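Local atomic coordinates of putative solute-binding component of ABC transporter (Clostridium phytofermentans, PDB entry 4YS6), a protein that binds beta-D-glucose in the cleft between its two lobes and probably delivers sugar to an ABC transporter as its solute-binding component. Residues Met43-Leu48 with Ala74-Gln79; Gln49-Asp54 with Tyr123-Met128; Asn166-Thr171 with Thr237-Val242. All coordinates share one frame; numbering follows the deposited sequence. Where two conformers were deposited one is given.

Contact 1: residues Met43-Leu48 with Ala74-Gln79; sequences MPTKDL and ASNDVQ. With NA (sodium ion), chain G.
The carbonyl oxygen of Pro44 holds the turn at Ala74-Asp77 against the loop that leaves strand 38-43. Its strong donor is the backbone of Asn76, with Asn76 N 2.8 Å from Pro44 O and an N-H...O angle of 163°. Ala74 N is shared more loosely, giving one weak bond to Met43 O at 3.2 Å and another, also weak, to Pro44 O. Thr45 spends its hydroxyl within its own loop: Asp47 N donates to Thr45 OG1 at 3.0 Å, an ST turn. With OG1 anti to the backbone N (chi1 -179°), CG2 is left to pack obliquely on the Asn76 amide, where Thr45 CG2 comes to 3.5 Å from Asn76 OD1. Leu48, which also touches the glucose, crosses Asn76 at about a right angle, its CD1 near ND2. The type I' turn closes with Asp77 N bonded to Ala74 O. Beyond it, a sodium ion takes Ser75 O at 2.4 Å, Asp77 OD1 at 2.5 Å and three waters; one water bonds Ser75 OG, the others donate to Asn76 O and Asp77 OD2. The turn is thus held by the loop's carbonyls on one side and by the hydrated cation on the other.

Contact 2: residues Gln49-Asp54 with Tyr123-Met128; sequences QRWNQD and YDRLIM. With NA (sodium ion), chain I; BGC (beta-D-glucopyranose), chain D.
Tyr123, at the end of strand 119-123, reaches helix 50-64 with its hydroxyl: Tyr123 OH donates to Asp54 OD1 at 2.6 Å, on the anti side of the carboxylate, which stands nearly upright to the phenol ring. The edge of that ring also packs on the rim of the Trp51 indole. Asp124 follows and divides its carboxylate. Asp124 OD1 receives Arg50 NH1 at 2.8 Å, from well above the carboxylate plane, and a weak second bond from Arg50 NH2; Asp124 OD2 accepts from the O2 hydroxyl of glucose at 2.8 Å. Arg50 is itself set by Asp54, which takes NE and NH2 side-on, one to each oxygen, while the bend at chi3 (-73°) turns NH1 to glucose O3. Trp51 CH2 covers one guanidinium face, 3.8 Å above the plane. Arg125 extends along the sugar, giving NE to glucose O1 and NH2 to the ring oxygen O5, the latter at 3.0 Å and nearly straight. Its guanidinium face meets Trp51 CZ2, and the indole NE1 donates to glucose O6. Asp272 and Lys292 bind the sugar as well. Arg50 lies between two buried carboxylates that its charge would partly offset, consistent with Asp54, held by Tyr123, serving as a second shell that positions Arg50.

Contact 3: residues Asn166-Thr171 with Thr237-Val242; sequences NLEIFT and TKLDAV
Phe170 lies against Val242, the two side chains crossing at a slant, with Phe170 CD1 3.7 Å from Val242 CG1. Helices 218-232 and 247-260 cover this face through Met225 and Val253, and Arg224 makes a cation-pi contact with the ring. Glu168 rises from the same face, but its chain bends at chi2 (-70°) and carries the carboxylate away from Val242, to Ser203 and Tyr233. What remains for this contact is its aliphatic part: Glu168 CG meets Leu239 CD1 at 4.0 Å, the two side chains at about a right angle.

The backbones beneath are neighbouring parallel strands, 165-170 and 241-244, in the parallel sheet of the second lobe, part of the alternating beta-alpha architecture of periplasmic binding proteins. Leu167 pairs with Ala241 and Glu168 with Val242. Asn166 O accepts from both Asp240 N and Ala241 N, and Glu168 N then donates to Ala241 O at 3.0 Å. Alongside these bonds, CA-H...O contacts join Leu167 CA to Ala241 O and Val242 CA to Glu168 O.

On the other face, Leu167 places CG anti to the backbone N (chi1 174°) and swings CD1 back over the neighbouring strand, where it rests on both the carbonyl oxygen and the methyl of Ala241: Leu167 CD1 is 3.6 Å from Ala241 O and 3.9 Å from Ala241 CB. Just before Ala241, Asp240 turns its carboxylate edge to the backbone of Asn166: Asn166 N points at the anti lone pair of Asp240 OD2 at 2.7 Å, almost straight at 174°. A long salt bridge from Lys238 NZ reaches the other oxygen, Asp240 OD1.

From the N terminus, strand 38-43 runs into Met43-Leu48, and contact 1 closes the first loop by bringing back the turn after strand 68-73. Gln49-Asp54 follows directly inside that loop, and contact 2 takes it on to Tyr123-Met128, past the end of contact 1, so the two cross. They also touch in space: Lys46 O faces Asn52 ND2, and Pro44 packs on Trp51. Together they tie strand ends of the first lobe's sheet to the loop 43-48 and the start of helix 50-64, beside the glucose. Contact 3 comes later, in series: it closes a loop of 65 intervening residues, over half helical, bringing strand 241-244 beside 165-170 in the other lobe, its centre about 28 Å from that of contact 2.

Contact 1: residues Met43-Leu48 with Ala74-Gln79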
loop_
_atom_site.group_PDB
_atom_site.type_symbol
_atom_site.label_atom_id
_atom_site.label_comp_id
_atom_site.label_asym_id
_atom_site.label_seq_id
_atom_site.Cartn_x
_atom_site.Cartn_y
_atom_site.Cartn_z
HETATM N N MSE A 43 -5.650 -4.885 12.392
HETATM C CA MSE A 43 -5.690 -4.553 10.962
HETATM C C MSE A 43 -6.600 -3.337 10.736
HETATM O O MSE A 43 -7.505 -3.089 11.536
HETATM C CB MSE A 43 -6.195 -5.755 10.142
HETATM C CG MSE A 43 -5.307 -6.996 10.217
HETATM SE SE MSE A 43 -3.756 -6.701 9.095
HETATM C CE MSE A 43 -2.352 -7.185 10.344
ATOM N N PRO A 44 -6.349 -2.562 9.673
ATOM C CA PRO A 44 -7.076 -1.287 9.547
ATOM C C PRO A 44 -8.531 -1.399 9.127
ATOM O O PRO A 44 -9.371 -0.731 9.728
ATOM C CB PRO A 44 -6.281 -0.523 8.474
ATOM C CG PRO A 44 -5.535 -1.581 7.716
ATOM C CD PRO A 44 -5.239 -2.657 8.714
ATOM N N THR A 45 -8.826 -2.238 8.145
ATOM C CA THR A 45 -10.166 -2.340 7.613
ATOM C C THR A 45 -10.265 -3.561 6.733
ATOM O O THR A 45 -9.260 -4.010 6.207
ATOM C CB THR A 45 -10.534 -1.099 6.806
ATOM O OG1 THR A 45 -11.860 -1.228 6.313
ATOM C CG2 THR A 45 -9.580 -0.925 5.622
ATOM N N LYS A 46 -11.479 -4.085 6.577
ATOM C CA LYS A 46 -11.765 -5.144 5.603
ATOM C C LYS A 46 -12.188 -4.587 4.249
ATOM O O LYS A 46 -12.343 -5.347 3.289
ATOM C CB LYS A 46 -12.881 -6.055 6.127
ATOM C CG LYS A 46 -12.460 -6.927 7.279
ATOM C CD LYS A 46 -13.611 -7.835 7.700
ATOM C CE LYS A 46 -13.209 -8.709 8.877
ATOM N NZ LYS A 46 -14.342 -9.520 9.404
ATOM N N ASP A 47 -12.349 -3.270 4.157
ATOM C CA ASP A 47 -12.933 -2.643 2.956
ATOM C C ASP A 47 -11.854 -2.355 1.915
ATOM O O ASP A 47 -12.154 -2.001 0.781
ATOM C CB ASP A 47 -13.670 -1.354 3.311
ATOM C CG ASP A 47 -14.918 -1.602 4.162
ATOM O OD1 ASP A 47 -15.655 -2.578 3.888
ATOM O OD2 ASP A 47 -15.156 -0.823 5.110
ATOM N N LEU A 48 -10.594 -2.502 2.313
ATOM C CA LEU A 48 -9.462 -2.455 1.405
ATOM C C LEU A 48 -8.948 -3.889 1.354
ATOM O O LEU A 48 -8.675 -4.491 2.390
ATOM C CB LEU A 48 -8.408 -1.478 1.903
ATOM C CG LEU A 48 -8.832 -0.006 1.893
ATOM C CD1 LEU A 48 -7.906 0.849 2.699
ATOM C CD2 LEU A 48 -8.902 0.512 0.479
ATOM N N ALA A 74 -10.551 -2.570 12.194
ATOM C CA ALA A 74 -11.044 -1.311 12.756
ATOM C C ALA A 74 -11.928 -0.427 11.850
ATOM O O ALA A 74 -12.236 0.699 12.213
ATOM C CB ALA A 74 -9.860 -0.500 13.228
ATOM N N SER A 75 -12.329 -0.944 10.692
ATOM C CA SER A 75 -13.187 -0.196 9.764
ATOM C C SER A 75 -12.609 1.164 9.401
ATOM O O SER A 75 -13.338 2.107 9.124
ATOM C CB SER A 75 -14.582 -0.016 10.345
ATOM O OG SER A 75 -15.492 0.315 9.315
ATOM N N ASN A 76 -11.285 1.254 9.375
ATOM C CA ASN A 76 -10.586 2.510 9.054
ATOM C C ASN A 76 -10.965 3.671 9.976
ATOM O O ASN A 76 -10.830 4.855 9.620
ATOM C CB ASN A 76 -10.826 2.894 7.576
ATOM C CG ASN A 76 -9.597 2.704 6.709
ATOM O OD1 ASN A 76 -8.618 2.085 7.119
ATOM N ND2 ASN A 76 -9.658 3.219 5.483
ATOM N N ASP A 77 -11.408 3.342 11.181
ATOM C CA ASP A 77 -11.730 4.332 12.203
ATOM C C ASP A 77 -10.632 4.332 13.273
ATOM O O ASP A 77 -10.451 3.336 13.975
ATOM C CB ASP A 77 -13.100 4.018 12.809
ATOM C CG ASP A 77 -14.244 4.330 11.860
ATOM O OD1 ASP A 77 -14.029 5.113 10.918
ATOM O OD2 ASP A 77 -15.364 3.805 12.056
ATOM N N VAL A 78 -9.888 5.435 13.380
ATOM C CA VAL A 78 -8.726 5.498 14.267
ATOM C C VAL A 78 -9.069 5.208 15.727
ATOM O O VAL A 78 -8.350 4.456 16.394
ATOM C CB VAL A 78 -8.031 6.867 14.146
ATOM C CG1 VAL A 78 -6.946 7.057 15.218
ATOM C CG2 VAL A 78 -7.428 7.002 12.771
ATOM N N GLN A 79 -10.157 5.772 16.245
ATOM C CA GLN A 79 -10.468 5.563 17.656
ATOM C C GLN A 79 -10.845 4.104 17.917
ATOM O O GLN A 79 -10.597 3.569 19.010
ATOM C CB GLN A 79 -11.582 6.505 18.114
ATOM C CG GLN A 79 -11.899 6.377 19.580
ATOM C CD GLN A 79 -10.676 6.576 20.446
ATOM O OE1 GLN A 79 -10.404 5.786 21.354
ATOM N NE2 GLN A 79 -9.920 7.626 20.159
HETATM NA NA NA G . -14.516 4.152 8.699
HETATM O O HOH W 1 -15.381 2.245 7.597
HETATM O O HOH W 2 -13.432 5.851 7.927
HETATM O O HOH W 3 -16.599 3.236 9.818
#

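Contact 2: residues Gln49-Asp54 with Tyr123-Met128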
loop_
_atom_site.group_PDB
_atom_site.type_symbol
_atom_site.label_atom_id
_atom_site.label_comp_id
_atom_site.label_asym_id
_atom_site.label_seq_id
_atom_site.Cartn_x
_atom_site.Cartn_y
_atom_site.Cartn_z
ATOM N N GLN A 49 -8.875 -4.475 0.167
ATOM C CA GLN A 49 -8.897 -5.922 0.090
ATOM C C GLN A 49 -7.767 -6.622 0.825
ATOM O O GLN A 49 -8.008 -7.600 1.531
ATOM C CB GLN A 49 -8.859 -6.391 -1.357
ATOM C CG GLN A 49 -9.213 -7.863 -1.513
ATOM C CD GLN A 49 -8.649 -8.435 -2.805
ATOM O OE1 GLN A 49 -9.089 -8.095 -3.895
ATOM N NE2 GLN A 49 -7.670 -9.297 -2.674
ATOM N N ARG A 50 -6.540 -6.155 0.638
ATOM C CA ARG A 50 -5.391 -6.946 1.053
ATOM C C ARG A 50 -5.421 -7.317 2.539
ATOM O O ARG A 50 -4.969 -8.409 2.914
ATOM C CB ARG A 50 -4.057 -6.231 0.729
ATOM C CG ARG A 50 -3.809 -4.948 1.449
ATOM C CD ARG A 50 -2.342 -4.554 1.372
ATOM N NE ARG A 50 -1.502 -5.401 2.218
ATOM C CZ ARG A 50 -0.208 -5.165 2.446
ATOM N NH1 ARG A 50 0.410 -4.167 1.840
ATOM N NH2 ARG A 50 0.493 -5.946 3.263
ATOM N N TRP A 51 -5.973 -6.455 3.378
ATOM C CA TRP A 51 -5.885 -6.644 4.838
ATOM C C TRP A 51 -6.684 -7.844 5.279
ATOM O O TRP A 51 -6.404 -8.413 6.331
ATOM C CB TRP A 51 -6.329 -5.385 5.592
ATOM C CG TRP A 51 -5.608 -4.193 5.076
ATOM C CD1 TRP A 51 -6.134 -3.209 4.294
ATOM C CD2 TRP A 51 -4.209 -3.878 5.222
ATOM N NE1 TRP A 51 -5.169 -2.306 3.945
ATOM C CE2 TRP A 51 -3.974 -2.703 4.481
ATOM C CE3 TRP A 51 -3.138 -4.481 5.893
ATOM C CZ2 TRP A 51 -2.717 -2.102 4.420
ATOM C CZ3 TRP A 51 -1.887 -3.887 5.804
ATOM C CH2 TRP A 51 -1.689 -2.714 5.082
ATOM N N ASN A 52 -7.653 -8.263 4.459
ATOM C CA ASN A 52 -8.342 -9.533 4.700
ATOM C C ASN A 52 -7.364 -10.699 4.625
ATOM O O ASN A 52 -7.380 -11.609 5.465
ATOM C CB ASN A 52 -9.469 -9.722 3.702
ATOM C CG ASN A 52 -10.584 -8.705 3.896
ATOM O OD1 ASN A 52 -11.436 -8.858 4.764
ATOM N ND2 ASN A 52 -10.576 -7.667 3.103
ATOM N N GLN A 53 -6.499 -10.652 3.624
ATOM C CA GLN A 53 -5.482 -11.680 3.449
ATOM C C GLN A 53 -4.370 -11.535 4.480
ATOM O O GLN A 53 -3.920 -12.531 5.040
ATOM C CB GLN A 53 -4.910 -11.639 2.042
ATOM C CG GLN A 53 -5.808 -12.281 0.977
ATOM C CD GLN A 53 -6.922 -11.376 0.546
ATOM O OE1 GLN A 53 -6.675 -10.334 -0.052
ATOM N NE2 GLN A 53 -8.161 -11.752 0.861
ATOM N N ASP A 54 -3.928 -10.309 4.738
ATOM C CA ASP A 54 -2.912 -10.090 5.759
ATOM C C ASP A 54 -3.350 -10.690 7.104
ATOM O O ASP A 54 -2.596 -11.422 7.744
ATOM C CB ASP A 54 -2.636 -8.602 5.945
ATOM C CG ASP A 54 -1.911 -7.970 4.772
ATOM O OD1 ASP A 54 -0.685 -8.211 4.585
ATOM O OD2 ASP A 54 -2.565 -7.200 4.051
ATOM N N TYR A 123 3.296 -3.425 11.165
ATOM C CA TYR A 123 2.982 -4.297 10.057
ATOM C C TYR A 123 2.635 -3.460 8.836
ATOM O O TYR A 123 1.628 -2.755 8.848
ATOM C CB TYR A 123 1.788 -5.213 10.403
ATOM C CG TYR A 123 1.493 -6.255 9.353
ATOM C CD1 TYR A 123 0.753 -5.947 8.225
ATOM C CD2 TYR A 123 1.958 -7.545 9.501
ATOM C CE1 TYR A 123 0.507 -6.907 7.246
ATOM C CE2 TYR A 123 1.727 -8.507 8.551
ATOM C CZ TYR A 123 1.006 -8.198 7.431
ATOM O OH TYR A 123 0.778 -9.180 6.499
ATOM N N ASP A 124 3.485 -3.568 7.813
ATOM C CA ASP A 124 3.360 -2.945 6.495
ATOM C C ASP A 124 3.509 -1.430 6.484
ATOM O O ASP A 124 4.270 -0.904 5.648
ATOM C CB ASP A 124 2.055 -3.305 5.814
ATOM C CG ASP A 124 2.092 -2.956 4.347
ATOM O OD1 ASP A 124 2.595 -3.775 3.530
ATOM O OD2 ASP A 124 1.715 -1.816 4.017
ATOM N N ARG A 125 2.789 -0.754 7.375
ATOM C CA ARG A 125 2.866 0.694 7.556
ATOM C C ARG A 125 3.679 1.043 8.781
ATOM O O ARG A 125 3.531 0.416 9.822
ATOM C CB ARG A 125 1.469 1.281 7.719
ATOM C CG ARG A 125 0.577 0.989 6.512
ATOM C CD ARG A 125 -0.865 1.286 6.854
ATOM N NE ARG A 125 -1.727 1.205 5.662
ATOM C CZ ARG A 125 -3.037 1.449 5.667
ATOM N NH1 ARG A 125 -3.661 1.748 6.789
ATOM N NH2 ARG A 125 -3.731 1.396 4.541
ATOM N N LEU A 126 4.530 2.046 8.682
ATOM C CA LEU A 126 5.364 2.396 9.812
ATOM C C LEU A 126 4.576 3.238 10.848
ATOM O O LEU A 126 3.822 4.145 10.499
ATOM C CB LEU A 126 6.612 3.116 9.318
ATOM C CG LEU A 126 7.687 3.416 10.359
ATOM C CD1 LEU A 126 8.214 2.160 11.017
ATOM C CD2 LEU A 126 8.818 4.240 9.739
ATOM N N ILE A 127 4.762 2.906 12.120
ATOM C CA ILE A 127 4.178 3.651 13.240
ATOM C C ILE A 127 5.140 4.769 13.605
ATOM O O ILE A 127 6.330 4.512 13.796
ATOM C CB ILE A 127 3.917 2.720 14.434
ATOM C CG1 ILE A 127 2.793 1.740 14.078
ATOM C CG2 ILE A 127 3.575 3.508 15.694
ATOM C CD1 ILE A 127 2.673 0.570 15.023
HETATM N N MSE A 128 4.631 6.002 13.631
HETATM C CA MSE A 128 5.445 7.215 13.665
HETATM C C MSE A 128 5.481 7.885 15.041
HETATM O O MSE A 128 4.520 7.794 15.816
HETATM C CB MSE A 128 4.917 8.241 12.630
HETATM C CG MSE A 128 4.675 7.748 11.245
HETATM SE SE MSE A 128 6.263 6.966 10.435
HETATM C CE MSE A 128 7.249 8.629 10.118
HETATM NA NA NA I . -9.914 -12.933 6.014
HETATM C C2 BGC D . -0.256 -0.620 1.566
HETATM C C3 BGC D . -0.829 -0.865 0.208
HETATM C C4 BGC D . -2.293 -0.727 0.176
HETATM C C5 BGC D . -2.761 0.568 0.767
HETATM C C6 BGC D . -4.261 0.656 0.949
HETATM C C1 BGC D . -0.646 0.795 2.038
HETATM O O1 BGC D . -0.204 1.066 3.218
HETATM O O2 BGC D . 1.161 -0.722 1.523
HETATM O O3 BGC D . -0.413 -2.228 -0.182
HETATM O O4 BGC D . -2.797 -0.739 -1.183
HETATM O O5 BGC D . -2.148 0.700 2.084
HETATM O O6 BGC D . -4.793 -0.518 1.542
HETATM O O HOH W 4 -11.501 -11.222 6.561
HETATM O O HOH W 5 -10.766 -13.535 3.863
HETATM O O HOH W 6 -9.447 -12.203 8.313
#

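Contact 3: residues Asn166-Thr171 with Thr237-Val242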
loop_
_atom_site.group_PDB
_atom_site.type_symbol
_atom_site.label_atom_id
_atom_site.label_comp_id
_atom_site.label_asym_id
_atom_site.label_seq_id
_atom_site.Cartn_x
_atom_site.Cartn_y
_atom_site.Cartn_z
ATOM N N ASN A 166 0.136 14.074 -21.216
ATOM C CA ASN A 166 -0.705 14.505 -20.101
ATOM C C ASN A 166 -0.751 13.431 -19.028
ATOM O O ASN A 166 -1.066 12.284 -19.302
ATOM C CB ASN A 166 -2.102 14.835 -20.592
ATOM C CG ASN A 166 -2.124 16.067 -21.468
ATOM O OD1 ASN A 166 -2.541 16.019 -22.628
ATOM N ND2 ASN A 166 -1.638 17.173 -20.931
ATOM N N LEU A 167 -0.463 13.844 -17.797
ATOM C CA LEU A 167 -0.379 12.967 -16.639
ATOM C C LEU A 167 -1.317 13.438 -15.544
ATOM O O LEU A 167 -1.444 14.638 -15.348
ATOM C CB LEU A 167 1.052 12.978 -16.102
ATOM C CG LEU A 167 1.334 12.230 -14.789
ATOM C CD1 LEU A 167 1.297 10.762 -15.021
ATOM C CD2 LEU A 167 2.671 12.636 -14.193
ATOM N N GLU A 168 -1.976 12.521 -14.850
ATOM C CA GLU A 168 -2.575 12.855 -13.550
ATOM C C GLU A 168 -2.084 11.858 -12.508
ATOM O O GLU A 168 -1.619 10.780 -12.845
ATOM C CB GLU A 168 -4.104 12.883 -13.621
ATOM C CG GLU A 168 -4.668 13.943 -14.616
ATOM C CD GLU A 168 -4.484 15.390 -14.154
ATOM O OE1 GLU A 168 -4.312 15.622 -12.940
ATOM O OE2 GLU A 168 -4.535 16.302 -15.008
ATOM N N ILE A 169 -2.193 12.228 -11.234
ATOM C CA ILE A 169 -1.538 11.499 -10.155
ATOM C C ILE A 169 -2.501 11.293 -8.996
ATOM O O ILE A 169 -3.170 12.237 -8.591
ATOM C CB ILE A 169 -0.320 12.270 -9.635
ATOM C CG1 ILE A 169 0.706 12.539 -10.740
ATOM C CG2 ILE A 169 0.349 11.516 -8.497
ATOM C CD1 ILE A 169 1.636 13.693 -10.395
ATOM N N PHE A 170 -2.557 10.060 -8.503
ATOM C CA PHE A 170 -3.389 9.688 -7.345
ATOM C C PHE A 170 -2.544 8.888 -6.386
ATOM O O PHE A 170 -2.081 7.806 -6.760
ATOM C CB PHE A 170 -4.586 8.853 -7.760
ATOM C CG PHE A 170 -5.637 9.620 -8.503
ATOM C CD1 PHE A 170 -5.399 10.066 -9.794
ATOM C CD2 PHE A 170 -6.869 9.886 -7.914
ATOM C CE1 PHE A 170 -6.366 10.799 -10.464
ATOM C CE2 PHE A 170 -7.834 10.599 -8.593
ATOM C CZ PHE A 170 -7.571 11.065 -9.864
ATOM N N THR A 171 -2.297 9.408 -5.186
ATOM C CA THR A 171 -1.608 8.600 -4.184
ATOM C C THR A 171 -2.526 8.326 -2.972
ATOM O O THR A 171 -3.754 8.509 -3.026
ATOM C CB THR A 171 -0.249 9.237 -3.760
ATOM O OG1 THR A 171 0.561 8.260 -3.072
ATOM C CG2 THR A 171 -0.442 10.455 -2.886
ATOM N N THR A 237 -8.700 16.442 -25.526
ATOM C CA THR A 237 -7.421 16.175 -24.873
ATOM C C THR A 237 -7.296 14.710 -24.475
ATOM O O THR A 237 -8.163 14.142 -23.814
ATOM C CB THR A 237 -7.212 17.060 -23.640
ATOM O OG1 THR A 237 -7.320 18.437 -24.024
ATOM C CG2 THR A 237 -5.826 16.833 -23.031
ATOM N N LYS A 238 -6.199 14.104 -24.906
ATOM C CA LYS A 238 -5.871 12.745 -24.512
ATOM C C LYS A 238 -5.196 12.775 -23.149
ATOM O O LYS A 238 -4.294 13.574 -22.900
ATOM C CB LYS A 238 -4.959 12.075 -25.555
ATOM C CG LYS A 238 -4.537 10.638 -25.204
ATOM C CD LYS A 238 -3.835 9.942 -26.370
ATOM C CE LYS A 238 -3.202 8.605 -25.958
ATOM N NZ LYS A 238 -3.701 8.054 -24.655
ATOM N N LEU A 239 -5.675 11.915 -22.265
ATOM C CA LEU A 239 -5.014 11.651 -21.011
ATOM C C LEU A 239 -4.070 10.501 -21.275
ATOM O O LEU A 239 -4.515 9.417 -21.638
ATOM C CB LEU A 239 -6.045 11.309 -19.935
ATOM C CG LEU A 239 -5.518 10.906 -18.583
ATOM C CD1 LEU A 239 -4.606 11.948 -18.034
ATOM C CD2 LEU A 239 -6.696 10.695 -17.645
ATOM N N ASP A 240 -2.767 10.741 -21.152
ATOM C CA ASP A 240 -1.783 9.741 -21.577
ATOM C C ASP A 240 -1.430 8.747 -20.465
ATOM O O ASP A 240 -1.170 7.575 -20.746
ATOM C CB ASP A 240 -0.511 10.426 -22.073
ATOM C CG ASP A 240 -0.755 11.268 -23.333
ATOM O OD1 ASP A 240 -0.955 10.663 -24.410
ATOM O OD2 ASP A 240 -0.794 12.521 -23.258
ATOM N N ALA A 241 -1.429 9.206 -19.210
ATOM C CA ALA A 241 -1.108 8.335 -18.090
ATOM C C ALA A 241 -1.731 8.807 -16.804
ATOM O O ALA A 241 -1.835 10.013 -16.568
ATOM C CB ALA A 241 0.414 8.224 -17.903
ATOM N N VAL A 242 -2.131 7.845 -15.971
ATOM C CA VAL A 242 -2.509 8.141 -14.585
ATOM C C VAL A 242 -1.642 7.305 -13.650
ATOM O O VAL A 242 -1.728 6.081 -13.613
ATOM C CB VAL A 242 -3.995 7.866 -14.303
ATOM C CG1 VAL A 242 -4.407 8.475 -12.953
ATOM C CG2 VAL A 242 -4.867 8.459 -15.397
#